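Local coordinates for protein ribonuclease (Chelonia mydas, PDB 2ZPO) that probably cleaves single-stranded and double-stranded RNA on the 3' side of pyrimidine nucleotides, as a secreted endonuclease of the pancreatic ribonuclease family, at residues R9-Y14 and V39-N44; T45-S50 and F76-C81; R102-C107 and H114-I119. All coordinates share one frame; numbering follows the deposited sequence. Where two conformers were deposited one is given.

Interaction 1: residues R9-Y14 and V39-N44; sequences RQHVDY and VCKFTN. With SO4 (sulfate ion), chain B.
Asn-44 reaches from its strand to the last turn of the helix that carries Gln-10 and His-11. Its CG lies anti to the backbone N (chi1 -173°), which sends the amide across to the helix end. The two sides of that amide do different work. ND2 donates to the backbone O of Gln-10 at 2.7 Å, with an N-H...O angle of 163°, and the acceptor lies close to the amide plane. OD1 accepts from NZ of Lys-41, also at 2.7 Å. The same OD1 comes within 2.9 Å of CE1 of His-11, obliquely to the ring, and the ring and amide planes are 23° apart.

His-11 can be followed outward from its CB to the ring. CB of Gln-10 lies over one ring face, toward its rim. ND1 donates to the backbone O of Thr-45. CE1 meets Asn-44. CD2 lies 4.0 Å from sulfate O4. NE2 bonds sulfate O1 at 2.9 Å, at the ring edge, and more weakly O4.

The extended Lys-41 chain brings NZ to a weak 3.4 Å bond with sulfate O1. In the conformer described, NE2 of Gln-10 is 2.9 Å from that same oxygen. This is consistent with the phosphate-binding pocket of the ribonuclease A family. By similarity His-11 is the proton acceptor, and Lys-41 and Asn-44 bind substrate. The sulfate probably stands where a phosphate would.

Helix 3-11 thus lies against the start of strand 43-47, and Met-30 of helix 22-32 packs on Lys-41 and Asn-44.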
loop_
_atom_site.group_PDB
_atom_site.type_symbol
_atom_site.label_atom_id
_atom_site.label_comp_id
_atom_site.label_asym_id
_atom_site.label_seq_id
_atom_site.Cartn_x
_atom_site.Cartn_y
_atom_site.Cartn_z
ATOM N N ARG A 9 2.550 -7.810 1.979
ATOM C CA ARG A 9 3.929 -7.385 2.206
ATOM C C ARG A 9 4.143 -5.955 1.739
ATOM O O ARG A 9 4.765 -5.155 2.443
ATOM C CB ARG A 9 4.890 -8.317 1.451
ATOM C CG ARG A 9 6.356 -7.846 1.469
ATOM C CD ARG A 9 7.308 -8.886 0.850
ATOM N NE ARG A 9 6.965 -9.297 -0.512
ATOM C CZ ARG A 9 7.316 -8.628 -1.608
ATOM N NH1 ARG A 9 8.014 -7.509 -1.502
ATOM N NH2 ARG A 9 6.961 -9.081 -2.810
ATOM N N GLN A 10 3.611 -5.641 0.567
ATOM C CA GLN A 10 3.777 -4.336 -0.054
ATOM C C GLN A 10 2.861 -3.241 0.544
ATOM O O GLN A 10 3.274 -2.069 0.620
ATOM C CB GLN A 10 3.565 -4.413 -1.568
ATOM C CG GLN A 10 4.680 -5.174 -2.307
ATOM C CD GLN A 10 4.682 -4.971 -3.801
ATOM O OE1 GLN A 10 5.737 -4.731 -4.395
ATOM N NE2 GLN A 10 3.530 -5.092 -4.426
ATOM N N HIS A 11 1.657 -3.625 0.994
ATOM C CA HIS A 11 0.602 -2.610 1.241
ATOM C C HIS A 11 -0.103 -2.606 2.599
ATOM O O HIS A 11 -0.950 -1.730 2.840
ATOM C CB HIS A 11 -0.455 -2.668 0.133
ATOM C CG HIS A 11 0.087 -2.413 -1.240
ATOM N ND1 HIS A 11 0.604 -1.191 -1.630
ATOM C CD2 HIS A 11 0.225 -3.235 -2.304
ATOM C CE1 HIS A 11 1.015 -1.269 -2.886
ATOM N NE2 HIS A 11 0.787 -2.500 -3.321
ATOM N N VAL A 12 0.196 -3.561 3.473
ATOM C CA VAL A 12 -0.499 -3.635 4.758
ATOM C C VAL A 12 0.500 -3.428 5.914
ATOM O O VAL A 12 1.466 -4.198 6.073
ATOM C CB VAL A 12 -1.317 -4.954 4.916
ATOM C CG1 VAL A 12 -1.983 -5.006 6.290
ATOM C CG2 VAL A 12 -2.357 -5.099 3.790
ATOM N N ASP A 13 0.271 -2.386 6.710
ATOM C CA ASP A 13 1.101 -2.134 7.887
ATOM C C ASP A 13 0.172 -1.802 9.029
ATOM O O ASP A 13 -0.241 -0.657 9.191
ATOM C CB ASP A 13 2.086 -1.003 7.641
ATOM C CG ASP A 13 2.943 -0.702 8.864
ATOM O OD1 ASP A 13 3.317 -1.672 9.560
ATOM O OD2 ASP A 13 3.232 0.489 9.105
ATOM N N TYR A 14 -0.172 -2.831 9.799
ATOM C CA TYR A 14 -1.154 -2.668 10.853
ATOM C C TYR A 14 -0.838 -3.544 12.079
ATOM O O TYR A 14 -0.690 -4.749 11.921
ATOM C CB TYR A 14 -2.551 -3.013 10.319
ATOM C CG TYR A 14 -3.552 -3.000 11.439
ATOM C CD1 TYR A 14 -4.084 -1.791 11.899
ATOM C CD2 TYR A 14 -3.911 -4.188 12.078
ATOM C CE1 TYR A 14 -4.973 -1.768 12.967
ATOM C CE2 TYR A 14 -4.794 -4.174 13.148
ATOM C CZ TYR A 14 -5.321 -2.961 13.570
ATOM O OH TYR A 14 -6.208 -2.951 14.609
ATOM N N VAL A 39 16.005 -2.728 -7.281
ATOM C CA VAL A 39 15.857 -1.301 -7.660
ATOM C C VAL A 39 14.880 -0.594 -6.707
ATOM O O VAL A 39 14.092 -1.242 -6.029
ATOM C CB VAL A 39 15.332 -1.142 -9.115
ATOM C CG1 VAL A 39 16.381 -1.637 -10.132
ATOM C CG2 VAL A 39 14.025 -1.901 -9.311
ATOM N N CYS A 40 14.935 0.737 -6.673
ATOM C CA CYS A 40 14.007 1.525 -5.856
ATOM C C CYS A 40 12.620 1.556 -6.490
ATOM O O CYS A 40 12.476 2.059 -7.609
ATOM C CB CYS A 40 14.485 2.966 -5.725
ATOM S SG CYS A 40 16.176 3.188 -5.223
ATOM N N LYS A 41 11.611 1.001 -5.807
ATOM C CA LYS A 41 10.218 1.190 -6.249
ATOM C C LYS A 41 9.870 2.683 -6.168
ATOM O O LYS A 41 10.208 3.370 -5.193
ATOM C CB LYS A 41 9.245 0.340 -5.436
ATOM C CG LYS A 41 7.779 0.365 -5.950
ATOM C CD LYS A 41 6.943 -0.649 -5.211
ATOM C CE LYS A 41 5.502 -0.624 -5.715
ATOM N NZ LYS A 41 4.592 -1.241 -4.688
ATOM N N PHE A 42 9.201 3.196 -7.201
ATOM C CA PHE A 42 8.947 4.629 -7.286
ATOM C C PHE A 42 7.961 5.155 -6.236
ATOM O O PHE A 42 8.198 6.206 -5.630
ATOM C CB PHE A 42 8.509 5.007 -8.711
ATOM C CG PHE A 42 9.654 5.106 -9.684
ATOM C CD1 PHE A 42 10.602 6.123 -9.563
ATOM C CD2 PHE A 42 9.784 4.192 -10.730
ATOM C CE1 PHE A 42 11.669 6.223 -10.462
ATOM C CE2 PHE A 42 10.847 4.286 -11.636
ATOM C CZ PHE A 42 11.788 5.307 -11.494
ATOM N N THR A 43 6.861 4.436 -6.040
ATOM C CA THR A 43 5.809 4.861 -5.115
ATOM C C THR A 43 5.145 3.656 -4.502
ATOM O O THR A 43 5.075 2.594 -5.115
ATOM C CB THR A 43 4.750 5.773 -5.832
ATOM O OG1 THR A 43 3.893 6.387 -4.876
ATOM C CG2 THR A 43 3.905 4.964 -6.799
ATOM N N ASN A 44 4.636 3.825 -3.283
ATOM C CA ASN A 44 3.923 2.752 -2.613
ATOM C C ASN A 44 3.086 3.323 -1.479
ATOM O O ASN A 44 3.540 4.215 -0.761
ATOM C CB ASN A 44 4.902 1.707 -2.069
ATOM C CG ASN A 44 4.199 0.485 -1.521
ATOM O OD1 ASN A 44 3.725 -0.346 -2.281
ATOM N ND2 ASN A 44 4.146 0.360 -0.195
HETATM S S SO4 B . 0.877 -3.498 -6.747
HETATM O O1 SO4 B . 2.023 -3.158 -5.907
HETATM O O2 SO4 B . 1.069 -3.031 -8.119
HETATM O O3 SO4 B . 0.644 -4.960 -6.781
HETATM O O4 SO4 B . -0.297 -2.810 -6.241
#

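Interaction 2: residues T45-S50 and F76-C81; sequences TFVHAS and FALTTC
Strands 45-47 and 76-81 run antiparallel, their axes 161° apart in direction and 4.6 Å apart at closest approach. They are neighbours in the curved antiparallel sheet of the ribonuclease A fold. Phe-46 and Thr-79 form a hydrogen-bonded pair: Phe-46 N to Thr-79 O is 2.7 Å, and Thr-79 N to Phe-46 O is 2.9 Å. Thr-45 with Thr-80 and Val-47 with Leu-78 are the non-hydrogen-bonded pairs beside it. His-48 N continues the ladder to Ala-77 O. A water then joins His-48 O to Ala-77 N.

On one face of the sheet, Val-47 and Leu-78 lie side by side, with CG2 of Val-47 at 3.7 Å from CD2 of Leu-78. CG1 of Val-47 packs on CB of Phe-76, and CB of Ala-49 meets the ring of Phe-76 obliquely. Tyr-115 of strand 111-118 packs on Thr-45, Val-47 and Leu-78.

The His-48 ring reaches across to strand 76-81, its CG beside the backbone N (chi1 -47°). Its NE2 meets Thr-79 OG1 at the ring edge, 2.7 Å away and almost straight at 174°. ND1 donates to the backbone O of Asp-13. A leucine in place of His-48 would probably leave that carbonyl without its imidazole donor and Thr-79 OG1 with one partner fewer, beside Arg-16.

Beyond Phe-46, Cys-81, disulfide-linked to Cys-26, sets SG in the plane of the Phe-46 ring at its edge, 3.8 Å from CE2.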
loop_
_atom_site.group_PDB
_atom_site.type_symbol
_atom_site.label_atom_id
_atom_site.label_comp_id
_atom_site.label_asym_id
_atom_site.label_seq_id
_atom_site.Cartn_x
_atom_site.Cartn_y
_atom_site.Cartn_z
ATOM N N THR A 45 1.850 2.846 -1.375
ATOM C CA THR A 45 0.986 3.184 -0.262
ATOM C C THR A 45 0.883 2.029 0.736
ATOM O O THR A 45 0.619 0.865 0.363
ATOM C CB THR A 45 -0.427 3.568 -0.757
ATOM O OG1 THR A 45 -0.330 4.744 -1.588
ATOM C CG2 THR A 45 -1.367 3.820 0.431
ATOM N N PHE A 46 1.047 2.367 2.015
ATOM C CA PHE A 46 0.821 1.429 3.104
ATOM C C PHE A 46 -0.523 1.752 3.698
ATOM O O PHE A 46 -0.822 2.921 3.989
ATOM C CB PHE A 46 1.919 1.581 4.160
ATOM C CG PHE A 46 3.282 1.168 3.660
ATOM C CD1 PHE A 46 3.631 -0.193 3.606
ATOM C CD2 PHE A 46 4.195 2.126 3.194
ATOM C CE1 PHE A 46 4.910 -0.589 3.129
ATOM C CE2 PHE A 46 5.469 1.737 2.732
ATOM C CZ PHE A 46 5.817 0.381 2.695
ATOM N N VAL A 47 -1.358 0.726 3.840
ATOM C CA VAL A 47 -2.693 0.919 4.401
ATOM C C VAL A 47 -2.638 0.433 5.854
ATOM O O VAL A 47 -2.213 -0.691 6.108
ATOM C CB VAL A 47 -3.760 0.110 3.604
ATOM C CG1 VAL A 47 -5.122 0.358 4.190
ATOM C CG2 VAL A 47 -3.743 0.470 2.092
ATOM N N HIS A 48 -3.106 1.263 6.800
ATOM C CA HIS A 48 -3.049 0.918 8.241
ATOM C C HIS A 48 -4.393 0.383 8.706
ATOM O O HIS A 48 -5.128 1.010 9.482
ATOM C CB HIS A 48 -2.563 2.116 9.072
ATOM C CG HIS A 48 -1.351 2.757 8.482
ATOM N ND1 HIS A 48 -0.216 2.032 8.172
ATOM C CD2 HIS A 48 -1.122 4.027 8.058
ATOM C CE1 HIS A 48 0.676 2.841 7.620
ATOM N NE2 HIS A 48 0.149 4.054 7.541
ATOM N N ALA A 49 -4.717 -0.795 8.195
ATOM C CA ALA A 49 -5.911 -1.545 8.603
ATOM C C ALA A 49 -5.513 -3.012 8.462
ATOM O O ALA A 49 -4.549 -3.343 7.775
ATOM C CB ALA A 49 -7.071 -1.241 7.680
ATOM N N SER A 50 -6.269 -3.885 9.101
ATOM C CA SER A 50 -5.933 -5.304 9.035
ATOM C C SER A 50 -6.164 -5.916 7.653
ATOM O O SER A 50 -6.920 -5.406 6.814
ATOM C CB SER A 50 -6.748 -6.080 10.075
ATOM O OG SER A 50 -8.104 -6.154 9.719
ATOM N N PHE A 76 -9.528 4.673 5.143
ATOM C CA PHE A 76 -8.447 4.050 5.890
ATOM C C PHE A 76 -7.324 5.038 6.158
ATOM O O PHE A 76 -7.109 5.927 5.355
ATOM C CB PHE A 76 -7.848 2.884 5.082
ATOM C CG PHE A 76 -8.808 1.757 4.849
ATOM C CD1 PHE A 76 -9.456 1.623 3.633
ATOM C CD2 PHE A 76 -9.109 0.848 5.872
ATOM C CE1 PHE A 76 -10.365 0.585 3.418
ATOM C CE2 PHE A 76 -10.028 -0.185 5.649
ATOM C CZ PHE A 76 -10.629 -0.328 4.409
ATOM N N ALA A 77 -6.636 4.874 7.296
ATOM C CA ALA A 77 -5.367 5.575 7.513
ATOM C C ALA A 77 -4.367 5.034 6.478
ATOM O O ALA A 77 -4.204 3.815 6.321
ATOM C CB ALA A 77 -4.850 5.316 8.915
ATOM N N LEU A 78 -3.677 5.943 5.793
ATOM C CA LEU A 78 -2.709 5.616 4.733
ATOM C C LEU A 78 -1.413 6.369 4.916
ATOM O O LEU A 78 -1.416 7.504 5.412
ATOM C CB LEU A 78 -3.261 6.018 3.363
ATOM C CG LEU A 78 -4.628 5.517 2.932
ATOM C CD1 LEU A 78 -4.950 6.067 1.569
ATOM C CD2 LEU A 78 -4.675 3.981 2.907
ATOM N N THR A 79 -0.309 5.741 4.525
ATOM C CA THR A 79 0.932 6.483 4.318
ATOM C C THR A 79 1.389 6.212 2.894
ATOM O O THR A 79 1.485 5.043 2.468
ATOM C CB THR A 79 2.034 6.053 5.294
ATOM O OG1 THR A 79 1.529 6.185 6.628
ATOM C CG2 THR A 79 3.306 6.936 5.132
ATOM N N THR A 80 1.681 7.289 2.176
ATOM C CA THR A 80 2.099 7.207 0.779
ATOM C C THR A 80 3.538 7.662 0.685
ATOM O O THR A 80 3.881 8.746 1.167
ATOM C CB THR A 80 1.151 8.016 -0.155
ATOM O OG1 THR A 80 -0.204 7.614 0.093
ATOM C CG2 THR A 80 1.479 7.744 -1.584
ATOM N N CYS A 81 4.370 6.813 0.079
ATOM C CA CYS A 81 5.791 7.060 -0.075
ATOM C C CYS A 81 6.105 7.244 -1.553
ATOM O O CYS A 81 5.646 6.459 -2.376
ATOM C CB CYS A 81 6.585 5.867 0.464
ATOM S SG CYS A 81 6.201 5.470 2.185
HETATM O O HOH W 1 -7.495 2.491 9.015
#

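Interaction 3: residues R102-C107 and H114-I119; sequences RIRIAC and HYDRAI. With SO4 (sulfate ion), chain B; SO4 (sulfate ion), chain C.
The backbone O of Arg-104 takes two N-H groups from the facing strand: Asp-116 N at 2.9 Å and Arg-117 N at 3.2 Å. The Asp-116 donor lies in the carbonyl plane, and the Arg-117 donor is tilted 16° from it. Arg-104 N donates to Arg-117 O at 2.8 Å.

This is a classic beta bulge in the antiparallel hairpin of strands 94-108 and 111-118. Asp-116 and Arg-117 both face Arg-104, and the register shifts by one. Beyond it, Ala-106 N bonds His-114 O.

On one face, the Tyr-115 side chain crosses those of Ile-103 and Ile-105 at about a right angle. CG2 of Ile-103 sits at the ring edge, 3.8 Å from CE1 of Tyr-115.

At the bulge, the Arg-104 and Asp-116 side chains run side by side. In the Asp-116 conformer described, a water joins Arg-104 NH1 to its OD2. Arg-104 NE salt-bridges Asp-71. On the other face, Arg-117 NH2 sits over the Arg-104 guanidinium, 3.5 Å from NH1: like charges close together, not a parallel stack.

His-114, the proton donor by similarity, bonds sulfate O3 through ND1 at 2.8 Å in the conformer described. Tyr-115 N holds O4 of that ion at 2.7 Å.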
loop_
_atom_site.group_PDB
_atom_site.type_symbol
_atom_site.label_atom_id
_atom_site.label_comp_id
_atom_site.label_asym_id
_atom_site.label_seq_id
_atom_site.Cartn_x
_atom_site.Cartn_y
_atom_site.Cartn_z
ATOM N N ARG A 102 -10.730 6.642 1.321
ATOM C CA ARG A 102 -11.160 5.376 0.708
ATOM C C ARG A 102 -10.113 4.965 -0.325
ATOM O O ARG A 102 -9.336 5.786 -0.835
ATOM C CB ARG A 102 -12.556 5.491 0.062
ATOM C CG ARG A 102 -13.670 5.848 1.076
ATOM C CD ARG A 102 -14.971 6.274 0.385
ATOM N NE ARG A 102 -15.484 5.269 -0.528
ATOM C CZ ARG A 102 -15.763 5.447 -1.817
ATOM N NH1 ARG A 102 -15.616 6.632 -2.399
ATOM N NH2 ARG A 102 -16.238 4.429 -2.520
ATOM N N ILE A 103 -10.088 3.675 -0.626
ATOM C CA ILE A 103 -9.091 3.144 -1.558
ATOM C C ILE A 103 -9.727 2.278 -2.642
ATOM O O ILE A 103 -10.804 1.686 -2.440
ATOM C CB ILE A 103 -7.953 2.335 -0.840
ATOM C CG1 ILE A 103 -8.504 1.101 -0.108
ATOM C CG2 ILE A 103 -7.167 3.262 0.103
ATOM C CD1 ILE A 103 -7.442 0.147 0.460
ATOM N N ARG A 104 -9.006 2.186 -3.774
ATOM C CA ARG A 104 -9.415 1.389 -4.931
ATOM C C ARG A 104 -8.343 0.336 -5.102
ATOM O O ARG A 104 -7.152 0.673 -5.226
ATOM C CB ARG A 104 -9.512 2.270 -6.199
ATOM C CG ARG A 104 -9.877 1.481 -7.449
ATOM C CD ARG A 104 -10.187 2.372 -8.626
ATOM N NE ARG A 104 -11.452 3.064 -8.393
ATOM C CZ ARG A 104 -11.940 4.010 -9.177
ATOM N NH1 ARG A 104 -11.258 4.371 -10.267
ATOM N NH2 ARG A 104 -13.096 4.579 -8.862
ATOM N N ILE A 105 -8.745 -0.912 -4.989
ATOM C CA ILE A 105 -7.811 -2.038 -5.147
ATOM C C ILE A 105 -8.281 -2.968 -6.293
ATOM O O ILE A 105 -9.412 -2.865 -6.736
ATOM C CB ILE A 105 -7.614 -2.837 -3.803
ATOM C CG1 ILE A 105 -8.917 -3.515 -3.354
ATOM C CG2 ILE A 105 -7.071 -1.904 -2.719
ATOM C CD1 ILE A 105 -8.738 -4.421 -2.106
ATOM N N ALA A 106 -7.388 -3.834 -6.772
ATOM C CA ALA A 106 -7.791 -4.904 -7.692
ATOM C C ALA A 106 -7.960 -6.164 -6.890
ATOM O O ALA A 106 -7.084 -6.516 -6.074
ATOM C CB ALA A 106 -6.726 -5.121 -8.760
ATOM N N CYS A 107 -9.080 -6.845 -7.117
ATOM C CA CYS A 107 -9.331 -8.140 -6.498
ATOM C C CYS A 107 -9.319 -9.278 -7.524
ATOM O O CYS A 107 -9.571 -9.085 -8.741
ATOM C CB CYS A 107 -10.638 -8.142 -5.710
ATOM S SG CYS A 107 -10.725 -6.885 -4.371
ATOM N N HIS A 114 -3.764 -6.208 -6.015
ATOM C CA HIS A 114 -3.006 -4.975 -6.280
ATOM C C HIS A 114 -3.665 -3.768 -5.622
ATOM O O HIS A 114 -4.870 -3.717 -5.425
ATOM C CB HIS A 114 -2.912 -4.673 -7.779
ATOM C CG HIS A 114 -2.400 -5.810 -8.607
ATOM N ND1 HIS A 114 -1.133 -6.324 -8.454
ATOM C CD2 HIS A 114 -2.989 -6.531 -9.593
ATOM C CE1 HIS A 114 -0.962 -7.324 -9.304
ATOM N NE2 HIS A 114 -2.072 -7.468 -10.008
ATOM N N TYR A 115 -2.845 -2.773 -5.318
ATOM C CA TYR A 115 -3.365 -1.490 -4.861
ATOM C C TYR A 115 -3.414 -0.587 -6.070
ATOM O O TYR A 115 -2.412 -0.467 -6.788
ATOM C CB TYR A 115 -2.440 -0.925 -3.784
ATOM C CG TYR A 115 -2.895 0.408 -3.225
ATOM C CD1 TYR A 115 -3.739 0.461 -2.121
ATOM C CD2 TYR A 115 -2.517 1.618 -3.831
ATOM C CE1 TYR A 115 -4.188 1.680 -1.617
ATOM C CE2 TYR A 115 -2.946 2.840 -3.308
ATOM C CZ TYR A 115 -3.773 2.868 -2.208
ATOM O OH TYR A 115 -4.228 4.049 -1.670
ATOM N N ASP A 116 -4.542 0.071 -6.295
ATOM C CA ASP A 116 -4.629 1.006 -7.418
ATOM C C ASP A 116 -4.336 2.440 -6.998
ATOM O O ASP A 116 -3.304 2.989 -7.355
ATOM C CB ASP A 116 -5.949 0.899 -8.162
ATOM C CG ASP A 116 -5.974 1.789 -9.378
ATOM O OD1 ASP A 116 -4.880 2.008 -9.937
ATOM O OD2 ASP A 116 -7.055 2.235 -9.771
ATOM N N ARG A 117 -5.238 3.049 -6.225
ATOM C CA ARG A 117 -5.053 4.432 -5.803
ATOM C C ARG A 117 -5.968 4.752 -4.636
ATOM O O ARG A 117 -6.899 3.994 -4.359
ATOM C CB ARG A 117 -5.324 5.374 -6.986
ATOM C CG ARG A 117 -6.762 5.395 -7.510
ATOM C CD ARG A 117 -6.847 6.531 -8.536
ATOM N NE ARG A 117 -8.161 6.723 -9.112
ATOM C CZ ARG A 117 -9.119 7.471 -8.573
ATOM N NH1 ARG A 117 -8.915 8.089 -7.413
ATOM N NH2 ARG A 117 -10.285 7.592 -9.194
ATOM N N ALA A 118 -5.698 5.880 -3.979
ATOM C CA ALA A 118 -6.642 6.487 -3.049
ATOM C C ALA A 118 -7.735 7.207 -3.835
ATOM O O ALA A 118 -7.478 7.706 -4.950
ATOM C CB ALA A 118 -5.925 7.461 -2.125
ATOM N N ILE A 119 -8.939 7.208 -3.263
ATOM C CA ILE A 119 -10.103 7.900 -3.816
ATOM C C ILE A 119 -10.211 9.282 -3.177
ATOM O O ILE A 119 -9.994 9.431 -1.960
ATOM C CB ILE A 119 -11.417 7.128 -3.528
ATOM C CG1 ILE A 119 -11.461 5.819 -4.297
ATOM C CG2 ILE A 119 -12.649 7.989 -3.851
ATOM C CD1 ILE A 119 -12.435 4.830 -3.723
HETATM S S SO4 B . 0.877 -3.498 -6.747
HETATM O O1 SO4 B . 2.023 -3.158 -5.907
HETATM O O2 SO4 B . 1.069 -3.031 -8.119
HETATM O O3 SO4 B . 0.644 -4.960 -6.781
HETATM O O4 SO4 B . -0.297 -2.810 -6.241
HETATM S S SO4 C . -2.691 8.094 -5.531
HETATM O O1 SO4 C . -1.459 8.581 -4.891
HETATM O O2 SO4 C . -3.497 9.219 -5.995
HETATM O O3 SO4 C . -2.406 7.259 -6.707
HETATM O O4 SO4 C . -3.423 7.294 -4.553
HETATM O O HOH W 2 -11.639 9.143 0.220
HETATM O O HOH W 3 -8.504 3.711 -11.274
#

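Interactions 1 and 3 meet at one sulfate, which His-11 NE2, His-114 ND1 and Tyr-115 N bind, with Lys-41 NZ in a weak bond. The side chains of His-11 and His-114 lie about 6 Å apart at their nearest atoms, consistent with a ribonuclease acid-base pair. Interaction 2 adjoins both, its centre about 10 Å from that of interaction 1 and about 11 Å from that of interaction 3. Val-47 N lies 2.7 Å from His-11 O, a probable hydrogen bond. Towards interaction 3, Thr-45 CG2 is 3.6 Å from Tyr-115 OH. Tyr-115 also packs its CB 3.6 Å from CE1 of His-11, so it touches residues of both other contacts.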